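Local coordinates for 3-oxoacyl-[acyl-carrier-protein] synthase 3 (Micrococcus luteus NCTC 2665, PDB 4EWP) that probably catalyses the condensation that starts fatty acid synthesis, joining acetyl-CoA to malonyl-ACP to give 3-oxobutanoyl-ACP, at residues Y22-L27 with Q54-E59; I50-R55 with I301-N306. All coordinates share one frame; numbering follows the deposited sequence.

Contact 1: residues Y22-L27 with Q54-E59; sequences YRPANL and QRATAE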
loop_
_atom_site.group_PDB
_atom_site.type_symbol
_atom_site.label_atom_id
_atom_site.label_comp_id
_atom_site.label_asym_id
_atom_site.label_seq_id
_atom_site.Cartn_x
_atom_site.Cartn_y
_atom_site.Cartn_z
ATOM N N TYR A 22 -3.209 -17.651 -10.397
ATOM C CA TYR A 22 -4.416 -18.294 -9.902
ATOM C C TYR A 22 -5.593 -17.738 -10.695
ATOM O O TYR A 22 -5.806 -16.518 -10.754
ATOM C CB TYR A 22 -4.616 -18.051 -8.395
ATOM C CG TYR A 22 -5.783 -18.834 -7.823
ATOM C CD1 TYR A 22 -7.103 -18.396 -7.987
ATOM C CD2 TYR A 22 -5.572 -20.016 -7.131
ATOM C CE1 TYR A 22 -8.177 -19.122 -7.470
ATOM C CE2 TYR A 22 -6.632 -20.743 -6.612
ATOM C CZ TYR A 22 -7.926 -20.299 -6.783
ATOM O OH TYR A 22 -8.957 -21.042 -6.257
ATOM N N ARG A 23 -6.346 -18.642 -11.307
ATOM C CA ARG A 23 -7.501 -18.294 -12.111
ATOM C C ARG A 23 -8.709 -19.037 -11.580
ATOM O O ARG A 23 -8.742 -20.264 -11.613
ATOM C CB ARG A 23 -7.285 -18.715 -13.566
ATOM C CG ARG A 23 -6.229 -17.916 -14.297
ATOM C CD ARG A 23 -6.200 -18.314 -15.762
ATOM N NE ARG A 23 -5.013 -17.806 -16.435
ATOM C CZ ARG A 23 -4.960 -16.631 -17.059
ATOM N NH1 ARG A 23 -6.035 -15.841 -17.083
ATOM N NH2 ARG A 23 -3.836 -16.248 -17.666
ATOM N N PRO A 24 -9.714 -18.295 -11.091
ATOM C CA PRO A 24 -10.983 -18.918 -10.694
ATOM C C PRO A 24 -11.547 -19.773 -11.830
ATOM O O PRO A 24 -11.420 -19.394 -12.992
ATOM C CB PRO A 24 -11.883 -17.715 -10.427
ATOM C CG PRO A 24 -10.910 -16.647 -9.963
ATOM C CD PRO A 24 -9.691 -16.847 -10.821
ATOM N N ALA A 25 -12.157 -20.906 -11.493
ATOM C CA ALA A 25 -12.680 -21.824 -12.499
ATOM C C ALA A 25 -13.965 -21.321 -13.140
ATOM O O ALA A 25 -14.371 -21.805 -14.200
ATOM C CB ALA A 25 -12.894 -23.218 -11.901
ATOM N N ASN A 26 -14.616 -20.361 -12.496
ATOM C CA ASN A 26 -15.867 -19.833 -13.035
ATOM C C ASN A 26 -15.612 -18.789 -14.120
ATOM O O ASN A 26 -15.215 -17.658 -13.838
ATOM C CB ASN A 26 -16.757 -19.260 -11.921
ATOM C CG ASN A 26 -18.190 -19.062 -12.371
ATOM O OD1 ASN A 26 -18.586 -19.565 -13.419
ATOM N ND2 ASN A 26 -18.975 -18.327 -11.584
ATOM N N LEU A 27 -15.824 -19.184 -15.368
ATOM C CA LEU A 27 -15.700 -18.263 -16.482
ATOM C C LEU A 27 -17.092 -17.835 -16.879
ATOM O O LEU A 27 -17.800 -18.578 -17.551
ATOM C CB LEU A 27 -15.004 -18.933 -17.667
ATOM C CG LEU A 27 -13.577 -19.417 -17.395
ATOM C CD1 LEU A 27 -12.895 -19.778 -18.712
ATOM C CD2 LEU A 27 -12.748 -18.379 -16.626
ATOM N N GLN A 54 -13.179 -14.278 -15.480
ATOM C CA GLN A 54 -12.996 -15.040 -14.255
ATOM C C GLN A 54 -13.817 -14.417 -13.139
ATOM O O GLN A 54 -13.715 -13.222 -12.878
ATOM C CB GLN A 54 -11.511 -15.058 -13.877
ATOM C CG GLN A 54 -10.696 -15.877 -14.856
ATOM C CD GLN A 54 -9.217 -15.572 -14.847
ATOM O OE1 GLN A 54 -8.479 -16.060 -15.707
ATOM N NE2 GLN A 54 -8.768 -14.770 -13.882
ATOM N N ARG A 55 -14.652 -15.223 -12.495
ATOM C CA ARG A 55 -15.407 -14.755 -11.344
ATOM C C ARG A 55 -15.181 -15.694 -10.157
ATOM O O ARG A 55 -15.477 -16.885 -10.218
ATOM C CB ARG A 55 -16.896 -14.591 -11.685
ATOM C CG ARG A 55 -17.194 -13.359 -12.557
ATOM C CD ARG A 55 -16.694 -12.081 -11.867
ATOM N NE ARG A 55 -16.868 -10.865 -12.660
ATOM C CZ ARG A 55 -18.029 -10.222 -12.824
ATOM N NH1 ARG A 55 -19.146 -10.683 -12.270
ATOM N NH2 ARG A 55 -18.078 -9.112 -13.560
ATOM N N ALA A 56 -14.624 -15.139 -9.086
ATOM C CA ALA A 56 -14.260 -15.913 -7.907
ATOM C C ALA A 56 -15.466 -16.218 -7.049
ATOM O O ALA A 56 -16.405 -15.427 -6.986
ATOM C CB ALA A 56 -13.209 -15.153 -7.080
ATOM N N THR A 57 -15.431 -17.369 -6.382
ATOM C CA THR A 57 -16.443 -17.722 -5.393
ATOM C C THR A 57 -16.133 -17.004 -4.083
ATOM O O THR A 57 -15.099 -16.352 -3.965
ATOM C CB THR A 57 -16.462 -19.231 -5.123
ATOM O OG1 THR A 57 -15.195 -19.636 -4.589
ATOM C CG2 THR A 57 -16.721 -20.000 -6.404
ATOM N N ALA A 58 -17.031 -17.139 -3.109
ATOM C CA ALA A 58 -16.849 -16.570 -1.775
ATOM C C ALA A 58 -15.587 -17.062 -1.071
ATOM O O ALA A 58 -14.933 -16.289 -0.371
ATOM C CB ALA A 58 -18.076 -16.853 -0.906
ATOM N N GLU A 59 -15.258 -18.340 -1.246
ATOM C CA GLU A 59 -14.080 -18.942 -0.611
ATOM C C GLU A 59 -12.771 -18.471 -1.244
ATOM O O GLU A 59 -11.711 -18.483 -0.599
ATOM C CB GLU A 59 -14.133 -20.480 -0.676
ATOM C CG GLU A 59 -15.210 -21.122 0.176
ATOM C CD GLU A 59 -16.611 -20.915 -0.386
ATOM O OE1 GLU A 59 -16.767 -20.912 -1.632
ATOM O OE2 GLU A 59 -17.558 -20.751 0.420
HETATM O O HOH W 1 -14.527 -19.500 -9.473
#
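Gln54 fills the densest part of this contact, its extended side chain running between Arg23, Pro24 and Leu27. Arg23 NH1 donates to Gln54 OE1 at 2.8 Å with an N-H...O angle of 161°; the oxygen lies at the edge of the guanidinium and almost in its plane, while the amide plane is turned 79° from it. The same NH1 also forms a salt bridge with Asp300. Pro24 CD rests 3.8 Å from Gln54 NE2, an atom that itself donates to the carbonyl of Asp170, and Leu27, though exposed, reaches in with CD2 alongside Gln54 CG at 3.7 Å. Further along, Pro24 CG meets Ala56 CB at 4.0 Å, a simple apolar touch. The solvent side is looser. Exposed Asn26 contributes mainly backbone: its O accepts from Arg55 N at 2.8 Å, and a water bridges Asn26 N and Arg55 O. Asn26 CB lies 3.2 Å from Arg55 O; a chi1 of -164° leaves the amide nitrogen farther off. The pairing of Leu27 with Gln54, antiparallel and non-hydrogen-bonded with CA atoms 4.8 Å apart, marks the two-stranded antiparallel ribbon of 27-29 and 52-54, an addition beside the main sheets of this thiolase-like fold.

Contact 2: residues I50-R55 with I301-N306; sequences IVTRQR and IADAGN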
loop_
_atom_site.group_PDB
_atom_site.type_symbol
_atom_site.label_atom_id
_atom_site.label_comp_id
_atom_site.label_asym_id
_atom_site.label_seq_id
_atom_site.Cartn_x
_atom_site.Cartn_y
_atom_site.Cartn_z
ATOM N N ILE A 50 -14.234 -9.029 -24.903
ATOM C CA ILE A 50 -14.381 -9.981 -23.804
ATOM C C ILE A 50 -15.467 -11.009 -24.103
ATOM O O ILE A 50 -16.568 -10.654 -24.540
ATOM C CB ILE A 50 -14.711 -9.260 -22.482
ATOM C CG1 ILE A 50 -13.600 -8.260 -22.145
ATOM C CG2 ILE A 50 -14.952 -10.267 -21.356
ATOM C CD1 ILE A 50 -13.771 -7.545 -20.804
ATOM N N VAL A 51 -15.148 -12.282 -23.878
ATOM C CA VAL A 51 -16.112 -13.366 -24.074
ATOM C C VAL A 51 -16.535 -13.904 -22.718
ATOM O O VAL A 51 -17.723 -14.026 -22.422
ATOM C CB VAL A 51 -15.511 -14.521 -24.894
ATOM C CG1 VAL A 51 -16.470 -15.706 -24.943
ATOM C CG2 VAL A 51 -15.164 -14.051 -26.279
ATOM N N THR A 52 -15.545 -14.234 -21.900
ATOM C CA THR A 52 -15.794 -14.651 -20.533
ATOM C C THR A 52 -14.875 -13.865 -19.605
ATOM O O THR A 52 -13.822 -13.358 -20.030
ATOM C CB THR A 52 -15.532 -16.167 -20.339
ATOM O OG1 THR A 52 -14.136 -16.446 -20.528
ATOM C CG2 THR A 52 -16.339 -16.993 -21.335
ATOM N N ARG A 53 -15.274 -13.763 -18.340
ATOM C CA ARG A 53 -14.387 -13.250 -17.306
ATOM C C ARG A 53 -14.349 -14.196 -16.102
ATOM O O ARG A 53 -15.344 -14.854 -15.770
ATOM C CB ARG A 53 -14.770 -11.823 -16.885
ATOM C CG ARG A 53 -16.019 -11.708 -16.006
ATOM C CD ARG A 53 -17.293 -11.801 -16.818
ATOM N NE ARG A 53 -17.434 -10.696 -17.770
ATOM C CZ ARG A 53 -17.928 -10.824 -19.002
ATOM N NH1 ARG A 53 -18.029 -9.761 -19.792
ATOM N NH2 ARG A 53 -18.337 -12.012 -19.444
ATOM N N GLN A 54 -13.179 -14.278 -15.480
ATOM C CA GLN A 54 -12.996 -15.040 -14.255
ATOM C C GLN A 54 -13.817 -14.417 -13.139
ATOM O O GLN A 54 -13.715 -13.222 -12.878
ATOM C CB GLN A 54 -11.511 -15.058 -13.877
ATOM C CG GLN A 54 -10.696 -15.877 -14.856
ATOM C CD GLN A 54 -9.217 -15.572 -14.847
ATOM O OE1 GLN A 54 -8.479 -16.060 -15.707
ATOM N NE2 GLN A 54 -8.768 -14.770 -13.882
ATOM N N ARG A 55 -14.652 -15.223 -12.495
ATOM C CA ARG A 55 -15.407 -14.755 -11.344
ATOM C C ARG A 55 -15.181 -15.694 -10.157
ATOM O O ARG A 55 -15.477 -16.885 -10.218
ATOM C CB ARG A 55 -16.896 -14.591 -11.685
ATOM C CG ARG A 55 -17.194 -13.359 -12.557
ATOM C CD ARG A 55 -16.694 -12.081 -11.867
ATOM N NE ARG A 55 -16.868 -10.865 -12.660
ATOM C CZ ARG A 55 -18.029 -10.222 -12.824
ATOM N NH1 ARG A 55 -19.146 -10.683 -12.270
ATOM N NH2 ARG A 55 -18.078 -9.112 -13.560
ATOM N N ILE A 301 -7.350 -10.966 -21.941
ATOM C CA ILE A 301 -8.627 -10.339 -21.582
ATOM C C ILE A 301 -9.878 -11.042 -22.151
ATOM O O ILE A 301 -10.937 -11.027 -21.521
ATOM C CB ILE A 301 -8.662 -8.849 -21.996
ATOM C CG1 ILE A 301 -9.737 -8.096 -21.205
ATOM C CG2 ILE A 301 -8.904 -8.713 -23.486
ATOM C CD1 ILE A 301 -10.054 -6.736 -21.774
ATOM N N ALA A 302 -9.758 -11.652 -23.333
ATOM C CA ALA A 302 -10.905 -12.306 -23.972
ATOM C C ALA A 302 -11.543 -13.397 -23.112
ATOM O O ALA A 302 -12.759 -13.590 -23.154
ATOM C CB ALA A 302 -10.515 -12.878 -25.337
ATOM N N ASP A 303 -10.718 -14.113 -22.346
ATOM C CA ASP A 303 -11.201 -15.226 -21.524
ATOM C C ASP A 303 -11.167 -14.919 -20.035
ATOM O O ASP A 303 -11.897 -15.534 -19.259
ATOM C CB ASP A 303 -10.384 -16.487 -21.782
ATOM C CG ASP A 303 -10.295 -16.828 -23.253
ATOM O OD1 ASP A 303 -11.308 -17.288 -23.810
ATOM O OD2 ASP A 303 -9.218 -16.627 -23.853
ATOM N N ALA A 304 -10.318 -13.977 -19.635
ATOM C CA ALA A 304 -10.140 -13.685 -18.216
ATOM C C ALA A 304 -10.902 -12.438 -17.781
ATOM O O ALA A 304 -11.171 -12.253 -16.592
ATOM C CB ALA A 304 -8.670 -13.528 -17.893
ATOM N N GLY A 305 -11.238 -11.582 -18.746
ATOM C CA GLY A 305 -11.746 -10.259 -18.431
ATOM C C GLY A 305 -10.615 -9.389 -17.893
ATOM O O GLY A 305 -9.455 -9.799 -17.912
ATOM N N ASN A 306 -10.954 -8.194 -17.417
ATOM C CA ASN A 306 -9.981 -7.255 -16.872
ATOM C C ASN A 306 -9.792 -7.522 -15.375
ATOM O O ASN A 306 -10.690 -7.254 -14.568
ATOM C CB ASN A 306 -10.475 -5.825 -17.134
ATOM C CG ASN A 306 -9.590 -4.745 -16.513
ATOM O OD1 ASN A 306 -8.805 -4.997 -15.595
ATOM N ND2 ASN A 306 -9.739 -3.516 -17.011
HETATM O O HOH W 2 -13.192 -18.353 -22.515
HETATM O O HOH W 3 -9.478 -17.301 -18.013
#
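Leading into the predicted active-site residue Asn306, the short helix 301-304 of the thiolase-like fold is gripped through its C-terminal carbonyls by strand 52-54 and the residue before it. Ala302 O accepts twice, from Val51 N at 2.8 Å, in the carbonyl plane on a lone pair, and from Thr52 N at 3.1 Å, tilted 16° from that plane. The next carbonyl, Asp303 O, receives Thr52 OG1 at 2.7 Å. A chi1 of 66° sets this hydroxyl between the backbone N and the carbonyl carbon, and a water links it to Asp303 OD1; Asp303 OD2 is held by Arg318. Gln54 N reaches Ala304 O from above the carbonyl plane, 58° out of it. Its side chain lies along Ala304, with OE1 3.4 Å from Ala304 CB, and a water bonds to OE1 and, weakly, to Asp303 O. Cutting Gln54 back to an alanine would probably leave Arg23 NH1 and Asp170 O without their amide partner and uncover Ala304 CB. Gly305, with positive phi, ends the helix where Arg53 CB comes within 3.7 Å of Gly305 CA; a CB there would point toward the strand and clash with Arg53 CB. At the other end, the side chains of Ile50 and Ile301 cross at about a right angle, Ile50 CG1 lying 3.9 Å from Ile301 CD1. Helix 279-288 packs against Ile301 and Ala302 through Met279, while strand 27-29 flanks Thr52 through Leu27 and helix 30-33 meets Arg53 through Leu33.

In the fold
Gln54 and Arg55 lie in the stretch shared by both contacts, whose centres are about 11 Å apart, and Gln54 touches both partners. Contact 2 is the buried one: seven of its eleven touching residues are buried and none is exposed, against two buried and two exposed of seven in contact 1. Their chemistry follows this difference. In contact 2, backbone donors and one hydroxyl satisfy successive helix carbonyls beside the predicted catalytic Asn306, whereas contact 1 joins two loop stretches through an arginine-amide bond, proline packing and a water at the surface. Leu27 CB against Thr52 CB, 3.9 Å, and Arg23 NH1 near Ala304 CB, 3.6 Å, join the two contacts directly.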